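PDB 5D8M: metagenomic carboxyl esterase MGS0156 from Uncultured organism, which probably hydrolyses carboxylic esters to an alcohol and a carboxylic acid. Local coordinates for residues 100-109 with 302-313. Residues are numbered along the deposited sequence; the frame is centred on the assembly and turned at random.
Sequences VSESSLLFDD and VAMPFSKKPSLL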
loop_
_atom_site.group_PDB
_atom_site.type_symbol
_atom_site.label_atom_id
_atom_site.label_comp_id
_atom_site.label_asym_id
_atom_site.label_seq_id
_atom_site.Cartn_x
_atom_site.Cartn_y
_atom_site.Cartn_z
ATOM N N VAL A 100 -16.537 -0.644 1.687
ATOM C CA VAL A 100 -16.748 -2.049 1.346
ATOM C C VAL A 100 -16.369 -2.961 2.510
ATOM O O VAL A 100 -16.080 -4.134 2.302
ATOM C CB VAL A 100 -15.954 -2.469 0.056
ATOM C CG1 VAL A 100 -16.495 -1.702 -1.168
ATOM C CG2 VAL A 100 -14.461 -2.257 0.213
ATOM N N SER A 101 -16.391 -2.422 3.733
ATOM C CA SER A 101 -15.975 -3.195 4.904
ATOM C C SER A 101 -16.767 -4.488 5.112
ATOM O O SER A 101 -16.253 -5.423 5.704
ATOM C CB SER A 101 -16.065 -2.355 6.178
ATOM O OG SER A 101 -17.405 -2.006 6.450
ATOM N N GLU A 102 -18.002 -4.554 4.625
ATOM C CA GLU A 102 -18.792 -5.788 4.746
ATOM C C GLU A 102 -18.244 -6.924 3.884
ATOM O O GLU A 102 -18.473 -8.102 4.170
ATOM C CB GLU A 102 -20.248 -5.527 4.366
ATOM C CG GLU A 102 -21.027 -4.775 5.410
ATOM C CD GLU A 102 -21.390 -5.642 6.598
ATOM O OE1 GLU A 102 -20.981 -5.298 7.728
ATOM O OE2 GLU A 102 -22.097 -6.659 6.401
ATOM N N SER A 103 -17.532 -6.556 2.823
ATOM C CA SER A 103 -17.003 -7.508 1.855
ATOM C C SER A 103 -15.503 -7.711 2.024
ATOM O O SER A 103 -14.969 -8.759 1.660
ATOM C CB SER A 103 -17.283 -7.027 0.415
ATOM O OG SER A 103 -18.628 -6.630 0.273
ATOM N N SER A 104 -14.808 -6.702 2.543
ATOM C CA SER A 104 -13.344 -6.757 2.556
ATOM C C SER A 104 -12.719 -5.901 3.635
ATOM O O SER A 104 -13.070 -4.737 3.762
ATOM C CB SER A 104 -12.793 -6.307 1.189
ATOM O OG SER A 104 -11.374 -6.417 1.147
ATOM N N LEU A 105 -11.794 -6.484 4.397
ATOM C CA LEU A 105 -10.977 -5.756 5.352
ATOM C C LEU A 105 -9.519 -5.988 5.010
ATOM O O LEU A 105 -9.151 -7.110 4.662
ATOM C CB LEU A 105 -11.250 -6.228 6.790
ATOM C CG LEU A 105 -12.673 -6.025 7.281
ATOM C CD1 LEU A 105 -12.865 -6.712 8.649
ATOM C CD2 LEU A 105 -12.960 -4.501 7.359
ATOM N N LEU A 106 -8.704 -4.940 5.142
ATOM C CA LEU A 106 -7.307 -4.963 4.724
ATOM C C LEU A 106 -6.550 -6.178 5.287
ATOM O O LEU A 106 -6.556 -6.414 6.490
ATOM C CB LEU A 106 -6.610 -3.667 5.150
ATOM C CG LEU A 106 -5.138 -3.532 4.717
ATOM C CD1 LEU A 106 -5.027 -3.465 3.242
ATOM C CD2 LEU A 106 -4.476 -2.307 5.357
ATOM N N PHE A 107 -5.922 -6.949 4.399
ATOM C CA PHE A 107 -5.109 -8.108 4.784
ATOM C C PHE A 107 -5.824 -9.092 5.693
ATOM O O PHE A 107 -5.195 -9.774 6.508
ATOM C CB PHE A 107 -3.797 -7.641 5.446
ATOM C CG PHE A 107 -2.720 -7.283 4.441
ATOM C CD1 PHE A 107 -2.201 -8.257 3.607
ATOM C CD2 PHE A 107 -2.241 -5.986 4.330
ATOM C CE1 PHE A 107 -1.241 -7.953 2.661
ATOM C CE2 PHE A 107 -1.268 -5.656 3.400
ATOM C CZ PHE A 107 -0.751 -6.636 2.573
ATOM N N ASP A 108 -7.145 -9.173 5.572
ATOM C CA ASP A 108 -7.905 -9.927 6.573
ATOM C C ASP A 108 -7.507 -11.400 6.611
ATOM O O ASP A 108 -7.420 -11.992 7.683
ATOM C CB ASP A 108 -9.411 -9.820 6.313
ATOM C CG ASP A 108 -10.227 -9.885 7.592
ATOM O OD1 ASP A 108 -9.791 -9.317 8.638
ATOM O OD2 ASP A 108 -11.325 -10.475 7.541
ATOM N N ASP A 109 -7.280 -11.987 5.438
ATOM C CA ASP A 109 -6.931 -13.395 5.363
ATOM C C ASP A 109 -5.449 -13.663 5.685
ATOM O O ASP A 109 -5.034 -14.816 5.777
ATOM C CB ASP A 109 -7.290 -13.948 3.980
ATOM C CG ASP A 109 -6.625 -13.175 2.810
ATOM O OD1 ASP A 109 -6.052 -12.046 2.974
ATOM O OD2 ASP A 109 -6.723 -13.731 1.688
ATOM N N VAL A 302 -3.302 -7.411 -4.105
ATOM C CA VAL A 302 -2.104 -7.401 -3.268
ATOM C C VAL A 302 -2.444 -7.228 -1.775
ATOM O O VAL A 302 -1.627 -7.560 -0.914
ATOM C CB VAL A 302 -1.115 -6.298 -3.774
ATOM C CG1 VAL A 302 -1.648 -4.872 -3.450
ATOM C CG2 VAL A 302 0.292 -6.526 -3.212
ATOM N N ALA A 303 -3.661 -6.792 -1.433
ATOM C CA ALA A 303 -3.909 -6.420 -0.040
ATOM C C ALA A 303 -5.337 -6.567 0.483
ATOM O O ALA A 303 -5.526 -6.649 1.690
ATOM C CB ALA A 303 -3.454 -4.965 0.181
HETATM N N MSE A 304 -6.334 -6.552 -0.404
HETATM C CA MSE A 304 -7.742 -6.546 -0.004
HETATM C C MSE A 304 -8.438 -7.802 -0.495
HETATM O O MSE A 304 -8.747 -7.901 -1.690
HETATM C CB MSE A 304 -8.474 -5.305 -0.571
HETATM C CG MSE A 304 -8.055 -3.989 0.060
HETATM SE SE MSE A 304 -9.004 -3.671 1.723
HETATM C CE MSE A 304 -10.773 -3.203 1.049
ATOM N N PRO A 305 -8.710 -8.754 0.415
ATOM C CA PRO A 305 -9.412 -9.976 0.040
ATOM C C PRO A 305 -10.915 -9.740 -0.168
ATOM O O PRO A 305 -11.568 -9.121 0.673
ATOM C CB PRO A 305 -9.176 -10.904 1.243
ATOM C CG PRO A 305 -9.015 -9.956 2.418
ATOM C CD PRO A 305 -8.324 -8.742 1.845
ATOM N N PHE A 306 -11.445 -10.243 -1.281
ATOM C CA PHE A 306 -12.878 -10.279 -1.528
ATOM C C PHE A 306 -13.262 -11.740 -1.747
ATOM O O PHE A 306 -12.765 -12.372 -2.679
ATOM C CB PHE A 306 -13.265 -9.449 -2.770
ATOM C CG PHE A 306 -13.133 -7.964 -2.594
ATOM C CD1 PHE A 306 -11.912 -7.342 -2.742
ATOM C CD2 PHE A 306 -14.255 -7.185 -2.312
ATOM C CE1 PHE A 306 -11.795 -5.966 -2.579
ATOM C CE2 PHE A 306 -14.145 -5.815 -2.158
ATOM C CZ PHE A 306 -12.904 -5.210 -2.277
ATOM N N SER A 307 -14.149 -12.287 -0.930
ATOM C CA SER A 307 -14.513 -13.694 -1.126
ATOM C C SER A 307 -16.004 -14.014 -0.984
ATOM O O SER A 307 -16.430 -15.139 -1.262
ATOM C CB SER A 307 -13.706 -14.562 -0.158
ATOM O OG SER A 307 -13.468 -13.875 1.060
ATOM N N LYS A 308 -16.791 -13.027 -0.561
ATOM C CA LYS A 308 -18.232 -13.204 -0.370
ATOM C C LYS A 308 -18.938 -13.592 -1.670
ATOM O O LYS A 308 -18.946 -12.838 -2.642
ATOM C CB LYS A 308 -18.861 -11.925 0.202
ATOM N N LYS A 309 -19.527 -14.779 -1.686
ATOM C CA LYS A 309 -20.197 -15.260 -2.874
ATOM C C LYS A 309 -21.612 -15.687 -2.510
ATOM O O LYS A 309 -21.821 -16.342 -1.487
ATOM C CB LYS A 309 -19.415 -16.417 -3.503
ATOM N N PRO A 310 -22.594 -15.302 -3.341
ATOM C CA PRO A 310 -22.353 -14.493 -4.540
ATOM C C PRO A 310 -22.401 -13.000 -4.259
ATOM O O PRO A 310 -22.989 -12.567 -3.269
ATOM C CB PRO A 310 -23.500 -14.899 -5.463
ATOM C CG PRO A 310 -24.629 -15.183 -4.518
ATOM C CD PRO A 310 -23.998 -15.749 -3.254
ATOM N N SER A 311 -21.793 -12.229 -5.149
ATOM C CA SER A 311 -21.750 -10.778 -5.039
ATOM C C SER A 311 -21.367 -10.216 -6.399
ATOM O O SER A 311 -20.449 -10.718 -7.037
ATOM C CB SER A 311 -20.745 -10.342 -3.970
ATOM O OG SER A 311 -20.516 -8.942 -4.002
ATOM N N LEU A 312 -22.069 -9.190 -6.852
ATOM C CA LEU A 312 -21.703 -8.566 -8.109
ATOM C C LEU A 312 -20.321 -7.939 -7.949
ATOM O O LEU A 312 -19.487 -7.993 -8.847
ATOM C CB LEU A 312 -22.734 -7.528 -8.516
ATOM C CG LEU A 312 -22.638 -6.979 -9.941
ATOM C CD1 LEU A 312 -22.420 -8.102 -10.954
ATOM C CD2 LEU A 312 -23.924 -6.248 -10.258
ATOM N N LEU A 313 -20.093 -7.368 -6.774
ATOM C CA LEU A 313 -18.827 -6.745 -6.441
ATOM C C LEU A 313 -17.708 -7.759 -6.483
ATOM O O LEU A 313 -16.676 -7.527 -7.121
ATOM C CB LEU A 313 -18.906 -6.106 -5.054
ATOM C CG LEU A 313 -17.666 -5.393 -4.547
ATOM C CD1 LEU A 313 -17.267 -4.309 -5.530
ATOM C CD2 LEU A 313 -17.969 -4.804 -3.173
HETATM O O HOH W 1 -12.941 -10.657 2.390
HETATM O O HOH W 2 -16.000 -10.469 -0.180
#
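S104 CB sits squarely over one face of the F306 phenyl ring, 3.6 Å from its centroid and 13° off the normal, a CH-pi contact. V100 CG2 extends this apolar centre, meeting F306 CZ (4.2 Å) and CE of the bent selenomethionine M304 (3.9 Å), while V100 CG1 meets L313 CD2. Cutting F306 back to an alanine removes the ring and is likely to leave a gap beside S104 CB and V100 CG2. A second CH-pi contact sets A303 CA over a face of the F107 ring, 4.2 Å from its centroid and 15° off the normal; L106 CD1 reaches A303 CB at 3.8 Å. A seven-stranded parallel sheet with interleaved helices, in an esterase, is consistent with an alpha/beta-hydrolase fold; here the loop following strand 87-92 packs against the one leading into helix 312-316, and L106, A303 and M304 also touch H157. Of two direct hydrogen bonds across the segments, one joins backbones: F107 N to A303 O (2.8 Å). S104 OG, swung away from its own N by a chi1 of -177°, donates to P305 O at 2.8 Å from above the carbonyl plane. Water 1 donates to both S103 O and P305 O; D109, flanking the P305 ring, forms a salt bridge with R324.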